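PDB 4MLG: beta-xylosidase, which probably removes xylose units from the non-reducing ends of xylooligosaccharides, as a family 43 glycoside hydrolase built on a beta-propeller. Local coordinates for residues H19-D23 / K24-Y28; F195-E198 / P199-L202; K309-P312 / D313-Q317. All blocks are in the same frame, centred on the assembly; numbering follows the deposited sequence.

Contact 1: H19-D23 / K24-Y28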
# COMPACT_ATOMS: atom_id res chain seq x y z
N HIS A 19 -22.11 -17.09 -10.91
CA HIS A 19 -22.20 -18.07 -9.84
C HIS A 19 -23.64 -18.57 -9.73
O HIS A 19 -24.57 -17.87 -10.12
CB HIS A 19 -21.77 -17.46 -8.50
CG HIS A 19 -20.32 -17.11 -8.44
ND1 HIS A 19 -19.39 -17.89 -7.78
CD2 HIS A 19 -19.63 -16.06 -8.95
CE1 HIS A 19 -18.20 -17.34 -7.89
NE2 HIS A 19 -18.32 -16.23 -8.59
N VAL A 20 -23.81 -19.77 -9.18
CA VAL A 20 -25.13 -20.33 -8.99
C VAL A 20 -25.54 -20.29 -7.52
O VAL A 20 -25.01 -21.03 -6.69
CB VAL A 20 -25.22 -21.78 -9.50
CG1 VAL A 20 -26.64 -22.29 -9.39
CG2 VAL A 20 -24.73 -21.86 -10.93
N PHE A 21 -26.49 -19.41 -7.20
CA PHE A 21 -26.98 -19.26 -5.84
C PHE A 21 -28.48 -19.48 -5.80
O PHE A 21 -29.22 -18.86 -6.57
CB PHE A 21 -26.65 -17.87 -5.30
CG PHE A 21 -25.17 -17.60 -5.18
CD1 PHE A 21 -24.31 -18.56 -4.68
CD2 PHE A 21 -24.65 -16.38 -5.59
CE1 PHE A 21 -22.96 -18.30 -4.56
CE2 PHE A 21 -23.29 -16.12 -5.48
CZ PHE A 21 -22.45 -17.08 -4.97
N ASN A 22 -28.93 -20.37 -4.92
CA ASN A 22 -30.36 -20.67 -4.77
C ASN A 22 -31.02 -21.09 -6.08
O ASN A 22 -32.11 -20.62 -6.41
CB ASN A 22 -31.10 -19.48 -4.15
CG ASN A 22 -30.61 -19.14 -2.76
OD1 ASN A 22 -30.20 -20.01 -2.00
ND2 ASN A 22 -30.65 -17.85 -2.42
N ASP A 23 -30.34 -21.96 -6.83
CA ASP A 23 -30.81 -22.43 -8.13
C ASP A 23 -31.01 -21.30 -9.14
O ASP A 23 -31.69 -21.47 -10.16
CB ASP A 23 -32.09 -23.27 -7.99
CG ASP A 23 -31.88 -24.50 -7.14
OD1 ASP A 23 -30.71 -24.87 -6.90
OD2 ASP A 23 -32.89 -25.11 -6.72
N LYS A 24 -30.40 -20.15 -8.85
CA LYS A 24 -30.42 -19.01 -9.75
C LYS A 24 -29.00 -18.68 -10.16
O LYS A 24 -28.06 -18.89 -9.39
CB LYS A 24 -31.06 -17.80 -9.06
CG LYS A 24 -32.58 -17.78 -9.09
CD LYS A 24 -33.11 -16.60 -8.30
CE LYS A 24 -34.44 -16.11 -8.86
NZ LYS A 24 -34.29 -15.55 -10.23
N LEU A 25 -28.83 -18.15 -11.36
CA LEU A 25 -27.51 -17.75 -11.83
C LEU A 25 -27.30 -16.25 -11.67
O LEU A 25 -27.96 -15.45 -12.33
CB LEU A 25 -27.31 -18.16 -13.29
CG LEU A 25 -25.98 -17.76 -13.93
CD1 LEU A 25 -25.38 -18.93 -14.70
CD2 LEU A 25 -26.16 -16.56 -14.84
N TYR A 26 -26.39 -15.88 -10.78
CA TYR A 26 -26.08 -14.47 -10.55
C TYR A 26 -24.80 -14.07 -11.27
O TYR A 26 -23.85 -14.85 -11.35
CB TYR A 26 -25.95 -14.18 -9.05
CG TYR A 26 -27.24 -14.31 -8.28
CD1 TYR A 26 -28.04 -13.21 -8.00
CD2 TYR A 26 -27.67 -15.56 -7.82
CE1 TYR A 26 -29.22 -13.33 -7.29
CE2 TYR A 26 -28.85 -15.69 -7.11
CZ TYR A 26 -29.62 -14.57 -6.85
OH TYR A 26 -30.79 -14.70 -6.14
N ILE A 27 -24.79 -12.86 -11.81
CA ILE A 27 -23.60 -12.34 -12.49
C ILE A 27 -23.10 -11.09 -11.78
O ILE A 27 -23.89 -10.24 -11.37
CB ILE A 27 -23.89 -12.01 -13.96
CG1 ILE A 27 -24.70 -13.13 -14.61
CG2 ILE A 27 -22.59 -11.78 -14.71
CD1 ILE A 27 -25.05 -12.87 -16.06
N TYR A 28 -21.79 -10.99 -11.62
CA TYR A 28 -21.18 -9.83 -10.97
C TYR A 28 -20.16 -9.17 -11.89
O TYR A 28 -18.96 -9.40 -11.75
CB TYR A 28 -20.53 -10.24 -9.65
CG TYR A 28 -21.49 -10.90 -8.68
CD1 TYR A 28 -22.27 -10.14 -7.83
CD2 TYR A 28 -21.62 -12.28 -8.63
CE1 TYR A 28 -23.15 -10.73 -6.94
CE2 TYR A 28 -22.50 -12.89 -7.75
CZ TYR A 28 -23.26 -12.10 -6.91
OH TYR A 28 -24.14 -12.69 -6.03
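The carbonyl oxygen of Lys24 accepts the backbone N-H of Phe21 at 2.7 Å (N to O), and the alpha C-H of Val20 makes a second, weaker approach to the same oxygen. Lys24 N returns a bond to Phe21 O, closing the type I' turn in which Asn22 and Asp23 form a two-residue loop; farther along, His19 and Tyr26 exchange another pair of backbone bonds. The result is a tight antiparallel hairpin, a textbook setting for this turn.

The face bearing His19, Phe21, Lys24 and Tyr26 carries most of the aromatic contact. Tyr26 CD2 comes to the edge of the Phe21 ring, 3.6 Å from Phe21 CB, and the two rings are inclined at 40°, neither stacked nor perpendicular. In turn Phe21 O lies in the plane of the Tyr26 ring, 3.2 Å from Tyr26 CE2. With CG anti to its carbonyl carbon (chi1 -64°), the Phe21 ring reaches along the face to Tyr28, whose OH stands 3.6 Å from Phe21 CE2 at the ring edge and is hydrogen-bonded to Pro118 O. The His19 side chain, about 8 Å from the bound calcium ion, has its NE2 hydrogen-bonded to Asp87 OD1.

On the other face Val20 and Leu25 pack against Val278 and Phe280 of strand 276-280, while strand 24-32 continues its sheet by pairing with strand 50-56.

Contact 2: F195-E198 / P199-L202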
# COMPACT_ATOMS: atom_id res chain seq x y z
N PHE A 195 -6.12 -12.84 4.51
CA PHE A 195 -5.40 -14.00 4.00
C PHE A 195 -5.04 -14.91 5.17
O PHE A 195 -4.78 -14.44 6.28
CB PHE A 195 -4.13 -13.57 3.26
CG PHE A 195 -4.39 -12.78 2.01
CD1 PHE A 195 -5.63 -12.83 1.38
CD2 PHE A 195 -3.39 -12.00 1.45
CE1 PHE A 195 -5.87 -12.10 0.22
CE2 PHE A 195 -3.62 -11.27 0.29
CZ PHE A 195 -4.86 -11.32 -0.32
N ALA A 196 -5.02 -16.22 4.92
CA ALA A 196 -4.63 -17.18 5.96
C ALA A 196 -3.14 -17.48 5.87
O ALA A 196 -2.55 -18.01 6.81
CB ALA A 196 -5.44 -18.46 5.82
N GLU A 197 -2.54 -17.14 4.74
CA GLU A 197 -1.14 -17.41 4.49
C GLU A 197 -0.57 -16.39 3.52
O GLU A 197 -1.27 -15.46 3.11
CB GLU A 197 -0.97 -18.81 3.90
CG GLU A 197 -1.65 -18.97 2.55
CD GLU A 197 -1.43 -20.34 1.93
OE1 GLU A 197 -0.79 -21.19 2.59
OE2 GLU A 197 -1.88 -20.56 0.79
N GLU A 198 0.69 -16.56 3.14
CA GLU A 198 1.30 -15.71 2.13
C GLU A 198 0.98 -16.23 0.74
O GLU A 198 1.08 -17.43 0.48
CB GLU A 198 2.82 -15.63 2.32
CG GLU A 198 3.27 -14.91 3.57
CD GLU A 198 4.72 -14.49 3.50
OE1 GLU A 198 5.10 -13.85 2.50
OE2 GLU A 198 5.48 -14.80 4.44
N PRO A 199 0.58 -15.32 -0.17
CA PRO A 199 0.33 -15.68 -1.57
C PRO A 199 1.57 -16.26 -2.23
O PRO A 199 2.69 -15.96 -1.81
CB PRO A 199 -0.03 -14.33 -2.21
CG PRO A 199 -0.55 -13.51 -1.08
CD PRO A 199 0.26 -13.91 0.11
N ARG A 200 1.38 -17.08 -3.26
CA ARG A 200 2.50 -17.71 -3.95
C ARG A 200 2.21 -17.87 -5.43
O ARG A 200 1.06 -17.76 -5.87
CB ARG A 200 2.83 -19.06 -3.31
CG ARG A 200 1.61 -19.92 -3.01
CD ARG A 200 2.00 -21.20 -2.29
NE ARG A 200 1.20 -21.41 -1.09
CZ ARG A 200 1.29 -22.49 -0.31
NH1 ARG A 200 2.14 -23.45 -0.60
NH2 ARG A 200 0.51 -22.59 0.76
N ASP A 201 3.26 -18.13 -6.21
CA ASP A 201 3.12 -18.33 -7.64
C ASP A 201 2.24 -19.53 -7.97
O ASP A 201 2.45 -20.63 -7.44
CB ASP A 201 4.49 -18.52 -8.30
CG ASP A 201 5.28 -17.23 -8.38
OD1 ASP A 201 4.66 -16.15 -8.48
OD2 ASP A 201 6.53 -17.29 -8.36
N LEU A 202 1.26 -19.32 -8.84
CA LEU A 202 0.53 -20.42 -9.44
C LEU A 202 1.21 -20.74 -10.76
O LEU A 202 0.88 -20.15 -11.79
CB LEU A 202 -0.93 -20.06 -9.69
CG LEU A 202 -1.79 -21.22 -10.19
CD1 LEU A 202 -2.11 -22.19 -9.06
CD2 LEU A 202 -3.07 -20.73 -10.86
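Pro199 rests its ring against Phe195, four residues earlier: Pro199 CG approaches Phe195 CE2 at 4.0 Å, and the two side chains cross at about a right angle. The trans peptide from Glu198 sets the proline ring in place, with Glu198 CB 3.8 Å from Pro199 CD, while the Glu198 carboxylate leads away along an extended chain. Val186 lies against both Phe195 and Pro199, so this small apolar patch belongs to the flank of strand 184-188.

Arg200 supplies the polar half. Its chain bends at chi3 (129°), bringing the guanidinium to the Glu197 carboxylate. One nitrogen does all the gripping: Arg200 NH2 reaches Glu197 OE1 at 2.6 Å and Glu197 OE2 at 3.1 Å, each on the syn side but out of the carboxylate plane. The two planar groups are turned 58° apart, unlike the coplanar two-nitrogen pairing. Glu197 OE2 also bonds Tyr255 OH and, weakly, Arg187 N. An alanine here would probably leave the Arg200 charge without its mate and Tyr255 OH without this acceptor.

Chemically, then, an apolar contact marks the proline and the ion pair spans it, from Glu197 before to Arg200 after; sharing the carboxylate among these partners would probably limit its rotation.

Contact 3: K309-P312 / D313-Q317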
# COMPACT_ATOMS: atom_id res chain seq x y z
N LYS A 309 -18.59 -26.41 -24.32
CA LYS A 309 -18.69 -27.86 -24.42
C LYS A 309 -17.33 -28.53 -24.28
O LYS A 309 -16.31 -27.99 -24.71
CB LYS A 309 -19.34 -28.27 -25.75
CG LYS A 309 -20.79 -27.82 -25.88
CD LYS A 309 -21.37 -28.23 -27.23
CE LYS A 309 -22.82 -27.80 -27.35
NZ LYS A 309 -23.39 -28.15 -28.68
N TYR A 310 -17.32 -29.71 -23.67
CA TYR A 310 -16.08 -30.44 -23.44
C TYR A 310 -15.95 -31.64 -24.38
O TYR A 310 -16.94 -32.21 -24.82
CB TYR A 310 -16.00 -30.94 -21.99
CG TYR A 310 -16.02 -29.85 -20.94
CD1 TYR A 310 -14.85 -29.20 -20.57
CD2 TYR A 310 -17.21 -29.48 -20.32
CE1 TYR A 310 -14.87 -28.21 -19.60
CE2 TYR A 310 -17.23 -28.49 -19.36
CZ TYR A 310 -16.06 -27.86 -19.00
OH TYR A 310 -16.09 -26.87 -18.04
N ASN A 311 -14.70 -32.00 -24.68
CA ASN A 311 -14.42 -33.23 -25.39
C ASN A 311 -14.19 -34.35 -24.39
O ASN A 311 -13.73 -34.10 -23.28
CB ASN A 311 -13.19 -33.05 -26.29
CG ASN A 311 -13.45 -32.11 -27.45
OD1 ASN A 311 -14.50 -32.16 -28.08
ND2 ASN A 311 -12.49 -31.23 -27.72
N PRO A 312 -14.52 -35.59 -24.77
CA PRO A 312 -14.40 -36.76 -23.89
C PRO A 312 -13.02 -36.92 -23.25
O PRO A 312 -12.91 -37.56 -22.20
CB PRO A 312 -14.70 -37.93 -24.83
CG PRO A 312 -15.61 -37.36 -25.85
CD PRO A 312 -15.13 -35.95 -26.07
N ASP A 313 -11.99 -36.36 -23.87
CA ASP A 313 -10.64 -36.44 -23.31
C ASP A 313 -10.38 -35.33 -22.29
O ASP A 313 -9.27 -35.21 -21.77
CB ASP A 313 -9.58 -36.41 -24.42
CG ASP A 313 -9.39 -35.03 -25.01
OD1 ASP A 313 -10.40 -34.32 -25.20
OD2 ASP A 313 -8.23 -34.66 -25.29
N GLY A 314 -11.40 -34.54 -22.00
CA GLY A 314 -11.30 -33.50 -20.99
C GLY A 314 -11.07 -32.10 -21.54
O GLY A 314 -11.32 -31.11 -20.86
N SER A 315 -10.59 -32.03 -22.78
CA SER A 315 -10.30 -30.75 -23.41
C SER A 315 -11.57 -29.93 -23.67
O SER A 315 -12.67 -30.48 -23.72
CB SER A 315 -9.53 -30.95 -24.72
OG SER A 315 -10.29 -31.70 -25.65
N ILE A 316 -11.40 -28.62 -23.83
CA ILE A 316 -12.52 -27.73 -24.08
C ILE A 316 -12.59 -27.36 -25.56
O ILE A 316 -11.59 -26.96 -26.15
CB ILE A 316 -12.40 -26.43 -23.25
CG1 ILE A 316 -12.16 -26.75 -21.78
CG2 ILE A 316 -13.65 -25.57 -23.41
CD1 ILE A 316 -11.95 -25.53 -20.91
N GLN A 317 -13.78 -27.49 -26.15
CA GLN A 317 -13.98 -27.10 -27.54
C GLN A 317 -13.84 -25.59 -27.69
O GLN A 317 -14.58 -24.83 -27.06
CB GLN A 317 -15.35 -27.56 -28.05
CG GLN A 317 -15.50 -29.07 -28.15
CD GLN A 317 -16.86 -29.49 -28.67
OE1 GLN A 317 -17.77 -28.67 -28.81
NE2 GLN A 317 -17.01 -30.78 -28.95
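Asn311 and Gln317 both set CG anti to their own carbonyl carbon (chi1 -69° and -66°), which brings their amides across the loop to each other, while Ser315 OG sits between its backbone N and carbonyl carbon (chi1 62°), facing Asn311. From these torsions follows a chain of side-chain hydrogen bonds. Gln317 NE2 donates to Asn311 OD1 at 3.0 Å; the acceptor lies in the plane of the Gln317 amide, but the donor is tilted from the Asn311 carbonyl plane, and the side chains cross at roughly a right angle. At the other branch Asn311 ND2 donates to Ser315 OG at 3.1 Å, the hydroxyl lying in the plane of the Asn311 amide. Ser315 OG passes its own hydrogen to Asp313 OD1 at 2.7 Å, on the syn lone pair, and Ser315 N adds a weak bond to that oxygen.

The backbone beneath is a type I turn from Asn311 to Gly314, with Gly314 N bonded to Asn311 O and Asn311 N to Ser315 O (2.7 Å). These two bonds, with glycine at the fourth position of the turn, at positive phi, make the type I turn plus G1 bulge; a side chain on Gly314 would collide with the preceding carbonyl oxygen. Gln317 N to Lys309 O continues the pairing.

Tyr310 and Ile316 point the other way and lie side by side, with Tyr310 CE1 3.8 Å from Ile316 CG1. The tyrosine ring stacks on Tyr230 and meets Trp284 edge-to-face, and Tyr248 OH bonds Ile316 N.

Chemically, the loop has two unlike sides: an aromatic and aliphatic one turned to the protein, and a directional relay of N-H and O-H donors ending on the Asp313 carboxylate, whose negative charge would probably polarise the serine hydroxyl.

The three contacts come in series along the chain, all within the family 43 region, and none touches another: centres of contacts 1 and 2 lie about 27 Å apart, of 1 and 3 about 24 Å, and of 2 and 3 about 30 Å. Contact 1 is a hairpin of the sheet holding strands 18-21, 24-32 and 50-56, contact 2 leads into strand 200-205 of the mixed sheet, and contact 3 is the loop following strand 302-308, whose sheet also holds 276-280 and 283-290. Contact 1 packs on those last two strands, and contact 3 leans on strands 223-230, 233-239 and 246-251, which share the sheet of contact 2. Contacts 1 and 3 thus each meet a neighbouring sheet of the propeller.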